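Local coordinates for sulfur oxidation protein SOXB (Thermus thermophilus, PDB 2WDD) that hydrolyses sulfur-sulfur bonds in the Sox sulfur oxidation pathway, as a thiosulfohydrolase with two manganese ions, probably releasing sulfate from cysteine S-thiosulfonate, at residues 76-81 with 87-92; 141-146 with 350-355; 152-157 with 343-348; 241-246 with 270-275; 375-380 with 553-558. One frame throughout, in Å; residues are numbered along the deposited sequence. Where two conformers were deposited one is given.

How the interactions relate
From the N terminus, interaction 1 comes first and closes the shortest loop, the one around helix 81-86. Interactions 2 and 3 follow as a nested pair. Both bring the region of helices 138-143 and 146-155 against helix 343-353, about 200 residues on. Interaction 3 lies within the loop of interaction 2, and their centres are 14 Å apart. Interaction 4 lies within both loops and joins helices 240-252 and 266-273 beside a mixed sheet. Interaction 5 comes after these in series. It ties the loop before helix 380-392 to the C-terminal tail. R556 and P558 of that tail also pack on Y88 of interaction 1.

Interaction 1: residues 76-81 with 87-92; sequences VERGTP and SYVDFV
The two segments approach most closely at R78 and V89, whose CA atoms are 8.3 Å apart. Each holds a type II beta turn, E77 to T80 in one and Y88 to F91 in the other. They flank helix 81-86, and a side-on salt bridge joins the two turns. R78 reaches across with its chain extended from CG to NE, and CG is anti to the backbone N (chi1 -172°). Its guanidinium meets the D90 carboxylate edge to edge, with the two planes 13° apart. R78 NE gives a nearly straight bond of 2.8 Å to the syn lone pair of D90 OD2. R78 NH2 binds D90 OD1 at 2.9 Å, also from the syn side. Two bonds to two different oxygens fix the rotation of both flat groups. V89 CG1 lies oblique to the guanidinium, 3.7 Å from R78 NH2. V89 also touches E68 of helix 67-74. S87 OG accepts from V89 N, an ST turn that leads into the second beta turn. T80 OG1 caps helix 81-86 through A83 N and also binds E77 O. One water bridges the turns: it accepts from G79 N at 2.8 Å and donates to D90 OD2 at 2.9 Å.

Interaction 2: residues 141-146 with 350-355; sequences LLTRGE and KAQLAP
L142 meets L353 through one methyl branch of each: L142 CD1 lies 3.8 Å from L353 CD2, and the two side chains are set at a slant. L141, next to L142, lines a tertiary-butyl alcohol pocket with Y422 and Y527. Beside the apolar pair, T143 and Q352 cross at about a right angle. A bend at chi2 (-73°) turns the Q352 amide so that Q352 OE1 meets T143 CG2 at 3.7 Å, a van der Waals contact. The hydroxyl of T143 is engaged elsewhere, since T143 OG1 bonds to L139 O and A147 N. R144 then leaves the helix with positive phi in a Schellman motif. The contact thus joins the C-terminal ends of two helices, 138-143 and 343-353. L360 of helix 357-361 touches both L142 and L353, L139 of helix 138-143 lies against Q352 and L353, and R172 of helix 170-179 binds the carbonyl oxygens of T143 and R144.

Interaction 3: residues 152-157 with 343-348; sequences QNLVGV and EDVEAF
L154 is the side chain that reaches helix 343-353, and its CB already points toward that helix. At CB the chain turns so that CG is anti to the carbonyl carbon (chi1 -72°). From CG the two methyls part and meet different residues. L154 CD1 rests against the root of F348, 3.9 Å from F348 CB and equally far from F348 CG. It comes to the ring obliquely. The same methyl lies 4.3 Å from V345 CG2, a looser apolar touch. L154 CD2 goes the other way and passes alongside the D344 carboxylate, 4.1 Å from D344 OD2. L154 and D344 run past each other in opposite directions. The polar end of D344 has its real partner in R112 of helix 104-120, which forms a salt bridge with OD2. R112 also binds L154 O, so one guanidinium links both segments. V345 also touches M104 and T108 of helix 104-120. F348 lies on R150, and V345 on W151, both of helix 146-155. After V155 the chain leaves the helix at G156, with positive phi. Q152 O accepts from both G156 N and V157 N. This is helix-on-helix packing beside a mixed sheet: helix 146-155, which leads to strand 159-160, meets helix 343-353, which follows strand 323-333 of the same sheet, with helix 104-120 touching both.

Interaction 4: residues 241-246 with 270-275; sequences RRLQEA and AALAER
The backbones stand well apart, with CA atoms 9.7 Å from each other at L243 and L272 and 9.2 Å at Q244 and R275. Side chains and a water span the distance. L243 and L272 meet by single methyls, with L243 CD2 4.1 Å from L272 CD1. The two leucines are turned differently at CB. In L243 CG is anti to the backbone N (chi1 179°), while in L272 it is anti to the carbonyl carbon (chi1 -69°). Both residues are buried, and Y187 and N264 lie against them. Strands 210-217, 257-262 and 281-284 are parallel neighbours in a mixed sheet. Helices 240-252 and 266-273 lie on the two successive beta-alpha-beta crossovers between them. A273 and A270 of the second helix touch strands 295-297 and 300-304. Beside the leucines, Q244 faces R275 without a direct bond. A water donates both its hydrogens, to Q244 OE1 at 3.0 Å and to R275 O at 2.8 Å. The same Q244 OE1 also accepts from R277 N, its main partner.

Interaction 5: residues 375-380 with 553-558; sequences DTLYST and RNYRLP
D375 OD2 is gripped by three donors. Y555 OH reaches it from the other segment at 2.6 Å, and the backbone N atoms of L377 and Y378 each bind it at 2.9 Å. Y378 N uses the anti lone pair. Y555 OH comes from above one face of the carboxylate and L377 N from the other. The ring of Y555 meets the oxygen edge-on, and ring and carboxylate planes are 82° apart. CG of D375 is anti to the backbone N (chi1 -173°), which sets the carboxylate on the side of the chain that follows, where L377 N and Y378 N reach OD2. The bond to L377 N makes an Asx turn, and that to Y378 N an Asx motif. This turn precedes helix 380-392, in the range of the 5'-nucleotidase C-terminal family, while Y555 follows strand 548-550. D375 OD1 accepts from N51 ND2, which also donates to R556 O. Three donors at one oxygen would probably favour the charged form. Y555 CE1 packs 4.2 Å from L377 CD1. Y378 crosses Y555 at about a right angle, and Y378 CB lies 3.4 Å from Y555 OH. A water donates to Y555 OH at 2.7 Å and to Y378 O at 2.8 Å.

Interaction 1: residues 76-81 with 87-92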
# COMPACT_ATOMS: atom_id res chain seq x y z
N VAL A 76 -21.36 8.46 0.48
CA VAL A 76 -20.90 8.60 1.86
C VAL A 76 -21.05 10.04 2.31
O VAL A 76 -20.60 10.97 1.63
CB VAL A 76 -19.46 8.10 2.00
CG1 VAL A 76 -18.92 8.32 3.42
CG2 VAL A 76 -19.42 6.63 1.63
N GLU A 77 -21.72 10.22 3.44
CA GLU A 77 -21.95 11.55 3.97
C GLU A 77 -20.68 12.17 4.53
O GLU A 77 -19.87 11.50 5.20
CB GLU A 77 -23.07 11.55 5.00
CG GLU A 77 -24.43 11.19 4.43
CD GLU A 77 -25.54 12.08 4.95
OE1 GLU A 77 -25.76 12.08 6.18
OE2 GLU A 77 -26.19 12.76 4.14
N ARG A 78 -20.50 13.45 4.26
CA ARG A 78 -19.35 14.19 4.72
C ARG A 78 -19.34 14.19 6.25
O ARG A 78 -20.38 14.34 6.89
CB ARG A 78 -19.48 15.63 4.24
CG ARG A 78 -18.27 16.47 4.50
CD ARG A 78 -18.40 17.87 3.90
NE ARG A 78 -17.14 18.57 4.02
CZ ARG A 78 -16.81 19.67 3.36
NH1 ARG A 78 -17.67 20.22 2.50
NH2 ARG A 78 -15.62 20.20 3.56
N GLY A 79 -18.16 14.04 6.85
CA GLY A 79 -18.01 14.10 8.29
C GLY A 79 -18.26 12.82 9.06
O GLY A 79 -18.16 12.81 10.28
N THR A 80 -18.54 11.74 8.35
CA THR A 80 -18.78 10.45 8.98
C THR A 80 -17.47 9.70 9.18
O THR A 80 -16.47 10.01 8.53
CB THR A 80 -19.71 9.59 8.12
OG1 THR A 80 -19.12 9.47 6.81
CG2 THR A 80 -21.08 10.25 7.99
N PRO A 81 -17.48 8.66 10.04
CA PRO A 81 -16.26 7.88 10.21
C PRO A 81 -15.80 7.29 8.87
O PRO A 81 -14.61 7.23 8.59
CB PRO A 81 -16.68 6.77 11.17
CG PRO A 81 -17.79 7.38 11.97
CD PRO A 81 -18.50 8.37 11.07
N SER A 87 -11.50 9.70 2.36
CA SER A 87 -11.05 10.87 1.61
C SER A 87 -10.16 11.80 2.44
O SER A 87 -10.21 11.79 3.67
CB SER A 87 -12.33 11.63 1.21
OG SER A 87 -12.07 12.88 0.59
N TYR A 88 -9.40 12.66 1.76
CA TYR A 88 -8.58 13.67 2.44
C TYR A 88 -9.45 14.84 2.92
O TYR A 88 -9.00 15.66 3.71
CB TYR A 88 -7.48 14.23 1.51
CG TYR A 88 -7.98 15.09 0.37
CD1 TYR A 88 -8.12 16.47 0.49
CD2 TYR A 88 -8.31 14.50 -0.84
CE1 TYR A 88 -8.61 17.23 -0.59
CE2 TYR A 88 -8.78 15.25 -1.90
CZ TYR A 88 -8.93 16.60 -1.77
OH TYR A 88 -9.39 17.30 -2.86
N VAL A 89 -10.67 14.95 2.40
CA VAL A 89 -11.54 16.07 2.79
C VAL A 89 -11.74 16.10 4.31
O VAL A 89 -12.02 15.07 4.91
CB VAL A 89 -12.88 16.03 2.01
CG1 VAL A 89 -13.87 17.07 2.54
CG2 VAL A 89 -12.62 16.27 0.52
N ASP A 90 -11.55 17.27 4.91
CA ASP A 90 -11.70 17.46 6.37
C ASP A 90 -10.78 16.60 7.20
O ASP A 90 -11.04 16.37 8.38
CB ASP A 90 -13.15 17.20 6.82
CG ASP A 90 -14.19 17.94 5.99
OD1 ASP A 90 -13.95 19.11 5.63
OD2 ASP A 90 -15.26 17.36 5.76
N PHE A 91 -9.69 16.11 6.60
CA PHE A 91 -8.85 15.16 7.31
C PHE A 91 -8.42 15.50 8.73
O PHE A 91 -8.66 14.71 9.65
CB PHE A 91 -7.66 14.68 6.49
CG PHE A 91 -6.86 13.62 7.18
CD1 PHE A 91 -7.29 12.30 7.18
CD2 PHE A 91 -5.73 13.95 7.91
CE1 PHE A 91 -6.57 11.31 7.84
CE2 PHE A 91 -5.02 12.98 8.60
CZ PHE A 91 -5.44 11.65 8.56
N VAL A 92 -7.72 16.61 8.91
CA VAL A 92 -7.23 16.92 10.24
C VAL A 92 -8.38 17.01 11.25
O VAL A 92 -8.30 16.45 12.34
CB VAL A 92 -6.35 18.18 10.27
CG1 VAL A 92 -5.99 18.53 11.71
CG2 VAL A 92 -5.10 17.97 9.42
O HOH W 1 -15.89 14.54 5.38

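Interaction 2: residues 141-146 with 350-355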
# COMPACT_ATOMS: atom_id res chain seq x y z
N LEU A 141 11.21 -4.24 11.30
CA LEU A 141 12.65 -4.14 11.11
C LEU A 141 13.40 -4.71 12.30
O LEU A 141 14.44 -5.36 12.13
CB LEU A 141 13.08 -2.69 10.87
CG LEU A 141 12.73 -2.10 9.51
CD1 LEU A 141 13.01 -0.61 9.51
CD2 LEU A 141 13.48 -2.80 8.38
N LEU A 142 12.87 -4.48 13.49
CA LEU A 142 13.52 -4.96 14.71
C LEU A 142 13.49 -6.47 14.89
O LEU A 142 14.22 -7.01 15.73
CB LEU A 142 12.91 -4.28 15.94
CG LEU A 142 13.31 -2.82 16.14
CD1 LEU A 142 12.38 -2.10 17.13
CD2 LEU A 142 14.76 -2.72 16.60
N THR A 143 12.61 -7.14 14.16
CA THR A 143 12.46 -8.59 14.29
C THR A 143 12.56 -9.31 12.94
O THR A 143 12.23 -10.49 12.84
CB THR A 143 11.12 -8.93 14.96
OG1 THR A 143 10.03 -8.50 14.12
CG2 THR A 143 11.01 -8.23 16.30
N ARG A 144 12.99 -8.58 11.91
CA ARG A 144 13.05 -9.13 10.57
C ARG A 144 11.73 -9.82 10.21
O ARG A 144 11.71 -10.93 9.67
CB ARG A 144 14.25 -10.06 10.38
CG ARG A 144 15.58 -9.32 10.26
CD ARG A 144 16.76 -10.29 10.27
NE ARG A 144 16.68 -11.21 11.40
CZ ARG A 144 16.80 -12.53 11.31
NH1 ARG A 144 17.01 -13.10 10.13
NH2 ARG A 144 16.71 -13.28 12.40
N GLY A 145 10.62 -9.15 10.54
CA GLY A 145 9.28 -9.63 10.24
C GLY A 145 8.65 -10.59 11.23
O GLY A 145 7.43 -10.78 11.23
N GLU A 146 9.46 -11.21 12.09
CA GLU A 146 8.94 -12.21 13.01
C GLU A 146 7.77 -11.79 13.89
O GLU A 146 6.81 -12.55 14.06
CB GLU A 146 10.06 -12.82 13.85
CG GLU A 146 9.54 -13.89 14.82
CD GLU A 146 10.64 -14.49 15.68
OE1 GLU A 146 11.83 -14.25 15.40
OE2 GLU A 146 10.30 -15.21 16.64
N LYS A 350 3.96 -5.08 23.96
CA LYS A 350 4.73 -4.55 25.08
C LYS A 350 5.99 -5.40 25.30
O LYS A 350 7.08 -4.87 25.50
CB LYS A 350 3.89 -4.55 26.36
CG LYS A 350 4.63 -4.02 27.59
CD LYS A 350 3.71 -3.97 28.80
CE LYS A 350 3.93 -2.71 29.62
NZ LYS A 350 2.90 -2.54 30.68
N ALA A 351 5.83 -6.71 25.25
CA ALA A 351 6.96 -7.61 25.44
C ALA A 351 8.00 -7.43 24.33
O ALA A 351 9.19 -7.36 24.60
CB ALA A 351 6.48 -9.06 25.50
N GLN A 352 7.53 -7.34 23.09
CA GLN A 352 8.41 -7.19 21.94
C GLN A 352 9.18 -5.87 21.86
O GLN A 352 10.32 -5.84 21.41
CB GLN A 352 7.62 -7.36 20.65
CG GLN A 352 7.08 -8.75 20.44
CD GLN A 352 8.17 -9.72 20.06
OE1 GLN A 352 8.96 -9.46 19.14
NE2 GLN A 352 8.25 -10.82 20.78
N LEU A 353 8.53 -4.78 22.25
CA LEU A 353 9.16 -3.47 22.10
C LEU A 353 9.62 -2.76 23.36
O LEU A 353 10.18 -1.67 23.28
CB LEU A 353 8.30 -2.56 21.22
CG LEU A 353 8.02 -3.17 19.84
CD1 LEU A 353 6.98 -2.38 19.07
CD2 LEU A 353 9.31 -3.31 19.05
N ALA A 354 9.40 -3.38 24.51
CA ALA A 354 9.83 -2.81 25.78
C ALA A 354 11.30 -2.36 25.72
O ALA A 354 11.63 -1.24 26.10
CB ALA A 354 9.64 -3.82 26.91
N PRO A 355 12.18 -3.22 25.20
CA PRO A 355 13.62 -2.95 25.06
C PRO A 355 13.92 -1.81 24.09
O PRO A 355 15.02 -1.24 24.10
CB PRO A 355 14.17 -4.25 24.48
CG PRO A 355 13.18 -5.29 24.81
CD PRO A 355 11.85 -4.62 24.85

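Interaction 3: residues 152-157 with 343-348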
# COMPACT_ATOMS: atom_id res chain seq x y z
N GLN A 152 -0.04 -12.28 13.44
CA GLN A 152 -1.01 -12.95 12.58
C GLN A 152 -1.51 -14.22 13.26
O GLN A 152 -2.70 -14.56 13.19
CB GLN A 152 -0.39 -13.32 11.23
CG GLN A 152 -0.20 -12.17 10.25
CD GLN A 152 0.55 -12.63 9.01
OE1 GLN A 152 1.63 -13.21 9.12
NE2 GLN A 152 -0.05 -12.43 7.84
N ASN A 153 -0.60 -14.90 13.95
CA ASN A 153 -0.94 -16.13 14.65
C ASN A 153 -1.87 -15.89 15.84
O ASN A 153 -2.73 -16.73 16.14
CB ASN A 153 0.33 -16.85 15.09
CG ASN A 153 1.05 -17.52 13.94
OD1 ASN A 153 0.52 -17.62 12.83
ND2 ASN A 153 2.27 -17.98 14.19
N LEU A 154 -1.71 -14.76 16.52
CA LEU A 154 -2.58 -14.43 17.64
C LEU A 154 -4.00 -14.16 17.12
O LEU A 154 -4.98 -14.61 17.71
CB LEU A 154 -2.06 -13.22 18.41
CG LEU A 154 -0.81 -13.42 19.25
CD1 LEU A 154 -0.30 -12.09 19.78
CD2 LEU A 154 -1.11 -14.39 20.39
N VAL A 155 -4.12 -13.41 16.03
CA VAL A 155 -5.45 -13.14 15.49
C VAL A 155 -6.05 -14.39 14.84
O VAL A 155 -7.23 -14.68 15.02
CB VAL A 155 -5.47 -11.92 14.55
CG1 VAL A 155 -4.29 -11.93 13.61
CG2 VAL A 155 -6.78 -11.88 13.77
N GLY A 156 -5.22 -15.16 14.14
CA GLY A 156 -5.64 -16.37 13.45
C GLY A 156 -5.98 -16.09 11.99
O GLY A 156 -7.14 -16.09 11.60
N VAL A 157 -4.96 -15.81 11.19
CA VAL A 157 -5.15 -15.52 9.77
C VAL A 157 -5.21 -16.82 8.99
O VAL A 157 -4.31 -17.65 9.11
CB VAL A 157 -4.01 -14.63 9.25
CG1 VAL A 157 -4.10 -14.46 7.73
CG2 VAL A 157 -4.00 -13.28 9.97
N GLU A 343 -6.29 -7.72 24.68
CA GLU A 343 -5.27 -7.78 25.72
C GLU A 343 -4.02 -8.58 25.41
O GLU A 343 -2.92 -8.15 25.75
CB GLU A 343 -5.87 -8.18 27.07
CG GLU A 343 -6.97 -7.24 27.55
CD GLU A 343 -6.46 -5.84 27.87
OE1 GLU A 343 -5.26 -5.57 27.63
OE2 GLU A 343 -7.26 -5.01 28.35
N ASP A 344 -4.18 -9.74 24.78
CA ASP A 344 -3.03 -10.57 24.44
C ASP A 344 -2.10 -9.86 23.45
O ASP A 344 -0.87 -9.97 23.55
CB ASP A 344 -3.44 -11.96 23.93
CG ASP A 344 -4.40 -11.91 22.74
OD1 ASP A 344 -5.05 -10.86 22.52
OD2 ASP A 344 -4.53 -12.95 22.06
N VAL A 345 -2.69 -9.12 22.52
CA VAL A 345 -1.92 -8.39 21.54
C VAL A 345 -1.19 -7.21 22.18
O VAL A 345 -0.03 -6.96 21.88
CB VAL A 345 -2.80 -7.91 20.36
CG1 VAL A 345 -1.99 -7.03 19.41
CG2 VAL A 345 -3.38 -9.12 19.62
N GLU A 346 -1.89 -6.49 23.05
CA GLU A 346 -1.29 -5.36 23.75
C GLU A 346 -0.08 -5.83 24.54
O GLU A 346 0.99 -5.22 24.50
CB GLU A 346 -2.31 -4.72 24.70
CG GLU A 346 -3.51 -4.10 24.00
CD GLU A 346 -3.14 -2.89 23.16
OE1 GLU A 346 -2.05 -2.32 23.39
OE2 GLU A 346 -3.93 -2.51 22.27
N ALA A 347 -0.24 -6.94 25.25
CA ALA A 347 0.83 -7.51 26.06
C ALA A 347 1.99 -7.98 25.18
O ALA A 347 3.16 -7.76 25.51
CB ALA A 347 0.30 -8.67 26.91
N PHE A 348 1.66 -8.61 24.06
CA PHE A 348 2.66 -9.11 23.14
C PHE A 348 3.51 -7.96 22.60
O PHE A 348 4.73 -8.05 22.54
CB PHE A 348 2.00 -9.87 21.99
CG PHE A 348 2.94 -10.21 20.86
CD1 PHE A 348 3.88 -11.22 21.01
CD2 PHE A 348 2.87 -9.54 19.65
CE1 PHE A 348 4.75 -11.55 19.97
CE2 PHE A 348 3.73 -9.87 18.60
CZ PHE A 348 4.66 -10.87 18.76

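Interaction 4: residues 241-246 with 270-275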
# COMPACT_ATOMS: atom_id res chain seq x y z
N ARG A 241 -2.95 -18.27 -18.21
CA ARG A 241 -3.25 -19.68 -18.42
C ARG A 241 -3.27 -20.44 -17.10
O ARG A 241 -4.23 -21.14 -16.79
CB ARG A 241 -2.20 -20.31 -19.35
CG ARG A 241 -2.75 -21.27 -20.39
CD ARG A 241 -1.64 -22.16 -20.94
NE ARG A 241 -1.15 -23.09 -19.92
CZ ARG A 241 -0.04 -22.90 -19.20
NH1 ARG A 241 0.70 -21.82 -19.39
NH2 ARG A 241 0.32 -23.80 -18.30
N ARG A 242 -2.19 -20.31 -16.34
CA ARG A 242 -2.07 -20.98 -15.05
C ARG A 242 -3.19 -20.53 -14.10
O ARG A 242 -3.71 -21.33 -13.33
CB ARG A 242 -0.69 -20.71 -14.43
CG ARG A 242 -0.19 -21.80 -13.50
CD ARG A 242 1.07 -21.37 -12.73
NE ARG A 242 2.28 -21.38 -13.55
CZ ARG A 242 3.03 -22.46 -13.79
NH1 ARG A 242 2.68 -23.64 -13.29
NH2 ARG A 242 4.13 -22.36 -14.53
N LEU A 243 -3.54 -19.25 -14.15
CA LEU A 243 -4.61 -18.73 -13.30
C LEU A 243 -5.94 -19.35 -13.69
O LEU A 243 -6.70 -19.80 -12.84
CB LEU A 243 -4.69 -17.20 -13.40
CG LEU A 243 -5.79 -16.53 -12.55
CD1 LEU A 243 -5.74 -16.96 -11.08
CD2 LEU A 243 -5.71 -15.01 -12.68
N GLN A 244 -6.21 -19.38 -15.00
CA GLN A 244 -7.45 -19.96 -15.51
C GLN A 244 -7.56 -21.44 -15.17
O GLN A 244 -8.63 -21.91 -14.79
CB GLN A 244 -7.56 -19.78 -17.03
CG GLN A 244 -8.89 -20.27 -17.61
CD GLN A 244 -10.09 -19.48 -17.09
OE1 GLN A 244 -10.41 -18.41 -17.60
NE2 GLN A 244 -10.77 -20.03 -16.08
N GLU A 245 -6.46 -22.17 -15.29
CA GLU A 245 -6.48 -23.59 -14.97
C GLU A 245 -6.69 -23.83 -13.48
O GLU A 245 -7.36 -24.78 -13.08
CB GLU A 245 -5.21 -24.26 -15.51
CG GLU A 245 -5.06 -24.06 -17.01
CD GLU A 245 -3.88 -24.79 -17.62
OE1 GLU A 245 -3.17 -25.50 -16.88
OE2 GLU A 245 -3.67 -24.66 -18.84
N ALA A 246 -6.17 -22.92 -12.65
CA ALA A 246 -6.35 -23.04 -11.21
C ALA A 246 -7.83 -22.83 -10.86
O ALA A 246 -8.40 -23.56 -10.05
CB ALA A 246 -5.48 -22.02 -10.48
N ALA A 270 -9.01 -5.77 -12.31
CA ALA A 270 -10.18 -5.46 -13.14
C ALA A 270 -9.98 -6.00 -14.56
O ALA A 270 -10.93 -6.50 -15.18
CB ALA A 270 -10.46 -3.96 -13.16
N ALA A 271 -8.76 -5.89 -15.07
CA ALA A 271 -8.46 -6.39 -16.41
C ALA A 271 -8.62 -7.91 -16.45
O ALA A 271 -9.17 -8.46 -17.41
CB ALA A 271 -7.05 -5.99 -16.83
N LEU A 272 -8.18 -8.58 -15.39
CA LEU A 272 -8.30 -10.03 -15.30
C LEU A 272 -9.76 -10.47 -15.21
O LEU A 272 -10.13 -11.54 -15.72
CB LEU A 272 -7.52 -10.57 -14.10
CG LEU A 272 -6.00 -10.48 -14.21
CD1 LEU A 272 -5.36 -10.89 -12.89
CD2 LEU A 272 -5.49 -11.35 -15.36
N ALA A 273 -10.59 -9.66 -14.55
CA ALA A 273 -12.01 -9.98 -14.42
C ALA A 273 -12.68 -10.08 -15.80
O ALA A 273 -13.67 -10.79 -15.97
CB ALA A 273 -12.72 -8.93 -13.57
N GLU A 274 -12.13 -9.37 -16.78
CA GLU A 274 -12.67 -9.39 -18.13
C GLU A 274 -11.98 -10.42 -19.01
O GLU A 274 -12.33 -10.59 -20.17
CB GLU A 274 -12.51 -8.01 -18.79
CG GLU A 274 -13.14 -6.87 -18.01
CD GLU A 274 -13.07 -5.55 -18.77
OE1 GLU A 274 -12.01 -5.28 -19.37
OE2 GLU A 274 -14.06 -4.80 -18.76
N ARG A 275 -10.96 -11.09 -18.47
CA ARG A 275 -10.19 -12.07 -19.25
C ARG A 275 -10.29 -13.50 -18.74
O ARG A 275 -10.22 -14.45 -19.52
CB ARG A 275 -8.72 -11.64 -19.31
CG ARG A 275 -8.49 -10.29 -19.99
CD ARG A 275 -7.10 -10.21 -20.60
NE ARG A 275 -6.34 -9.06 -20.12
CZ ARG A 275 -6.56 -7.81 -20.49
NH1 ARG A 275 -5.81 -6.83 -20.00
NH2 ARG A 275 -7.53 -7.53 -21.35
O HOH W 2 -8.82 -16.92 -19.72

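Interaction 5: residues 375-380 with 553-558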
# COMPACT_ATOMS: atom_id res chain seq x y z
N ASP A 375 -0.02 10.46 -2.87
CA ASP A 375 -0.45 11.39 -3.91
C ASP A 375 0.17 10.94 -5.23
O ASP A 375 1.25 10.35 -5.23
CB ASP A 375 0.01 12.83 -3.62
CG ASP A 375 -0.58 13.84 -4.61
OD1 ASP A 375 -1.80 14.04 -4.53
OD2 ASP A 375 0.14 14.36 -5.50
N THR A 376 -0.44 11.27 -6.36
CA THR A 376 0.22 10.89 -7.61
C THR A 376 1.59 11.55 -7.75
O THR A 376 2.54 10.93 -8.25
CB THR A 376 -0.65 11.31 -8.81
OG1 THR A 376 -1.93 10.69 -8.71
CG2 THR A 376 0.02 10.89 -10.14
N LEU A 377 1.68 12.82 -7.38
CA LEU A 377 2.85 13.63 -7.70
C LEU A 377 3.68 14.26 -6.60
O LEU A 377 4.87 14.52 -6.81
CB LEU A 377 2.41 14.77 -8.62
CG LEU A 377 1.66 14.35 -9.89
CD1 LEU A 377 1.13 15.59 -10.60
CD2 LEU A 377 2.60 13.56 -10.81
N TYR A 378 3.03 14.64 -5.50
CA TYR A 378 3.71 15.46 -4.52
C TYR A 378 3.14 15.23 -3.12
O TYR A 378 1.95 15.02 -2.95
CB TYR A 378 3.50 16.94 -4.89
CG TYR A 378 3.87 17.91 -3.79
CD1 TYR A 378 5.17 18.37 -3.66
CD2 TYR A 378 2.92 18.34 -2.87
CE1 TYR A 378 5.53 19.21 -2.61
CE2 TYR A 378 3.27 19.18 -1.81
CZ TYR A 378 4.57 19.62 -1.70
OH TYR A 378 4.93 20.45 -0.67
N SER A 379 4.00 15.29 -2.12
CA SER A 379 3.54 15.17 -0.74
C SER A 379 4.39 16.03 0.20
O SER A 379 5.55 16.32 -0.07
CB SER A 379 3.52 13.72 -0.27
OG SER A 379 4.82 13.33 0.17
N THR A 380 3.82 16.42 1.34
CA THR A 380 4.61 17.22 2.29
C THR A 380 5.67 16.37 2.98
O THR A 380 6.75 16.88 3.29
CB THR A 380 3.73 17.94 3.30
OG1 THR A 380 2.84 16.99 3.88
CG2 THR A 380 2.95 19.07 2.63
N ARG A 553 -6.23 19.22 -15.48
CA ARG A 553 -6.76 18.78 -14.19
C ARG A 553 -6.57 19.86 -13.15
O ARG A 553 -5.64 20.67 -13.24
CB ARG A 553 -6.00 17.54 -13.68
CG ARG A 553 -5.86 16.40 -14.66
CD ARG A 553 -7.15 15.62 -14.79
NE ARG A 553 -6.90 14.43 -15.60
CZ ARG A 553 -6.76 14.46 -16.92
NH1 ARG A 553 -6.88 15.60 -17.58
NH2 ARG A 553 -6.50 13.34 -17.58
N ASN A 554 -7.39 19.82 -12.11
CA ASN A 554 -7.21 20.70 -10.97
C ASN A 554 -6.37 19.90 -9.97
O ASN A 554 -6.77 18.81 -9.56
CB ASN A 554 -8.56 21.02 -10.34
CG ASN A 554 -9.29 22.08 -11.11
OD1 ASN A 554 -8.67 22.97 -11.69
ND2 ASN A 554 -10.61 21.95 -11.20
N TYR A 555 -5.22 20.43 -9.60
CA TYR A 555 -4.36 19.75 -8.65
C TYR A 555 -4.82 20.12 -7.24
O TYR A 555 -4.91 21.31 -6.91
CB TYR A 555 -2.89 20.12 -8.86
CG TYR A 555 -2.00 19.32 -7.97
CD1 TYR A 555 -1.73 17.99 -8.26
CD2 TYR A 555 -1.64 19.81 -6.72
CE1 TYR A 555 -0.99 17.20 -7.37
CE2 TYR A 555 -0.90 19.03 -5.83
CZ TYR A 555 -0.60 17.72 -6.16
OH TYR A 555 0.09 16.92 -5.27
N ARG A 556 -5.18 19.13 -6.44
CA ARG A 556 -5.75 19.40 -5.12
C ARG A 556 -4.78 19.26 -3.97
O ARG A 556 -3.89 18.42 -4.00
CB ARG A 556 -6.97 18.51 -4.86
CG ARG A 556 -8.06 18.63 -5.92
CD ARG A 556 -8.70 20.01 -5.87
NE ARG A 556 -9.24 20.28 -4.54
CZ ARG A 556 -10.43 19.86 -4.11
NH1 ARG A 556 -11.22 19.17 -4.92
NH2 ARG A 556 -10.82 20.12 -2.87
N LEU A 557 -5.04 20.02 -2.91
CA LEU A 557 -4.25 19.94 -1.69
C LEU A 557 -5.18 19.83 -0.49
O LEU A 557 -6.27 20.41 -0.46
CB LEU A 557 -3.39 21.19 -1.51
CG LEU A 557 -2.22 21.35 -2.47
CD1 LEU A 557 -1.63 22.75 -2.29
CD2 LEU A 557 -1.16 20.28 -2.22
N PRO A 558 -4.71 19.16 0.56
CA PRO A 558 -5.53 19.08 1.76
C PRO A 558 -5.30 20.31 2.63
O PRO A 558 -4.43 21.12 2.35
CB PRO A 558 -4.93 17.87 2.50
CG PRO A 558 -3.46 17.96 2.13
CD PRO A 558 -3.45 18.39 0.68
O HOH W 3 -0.30 16.59 -2.59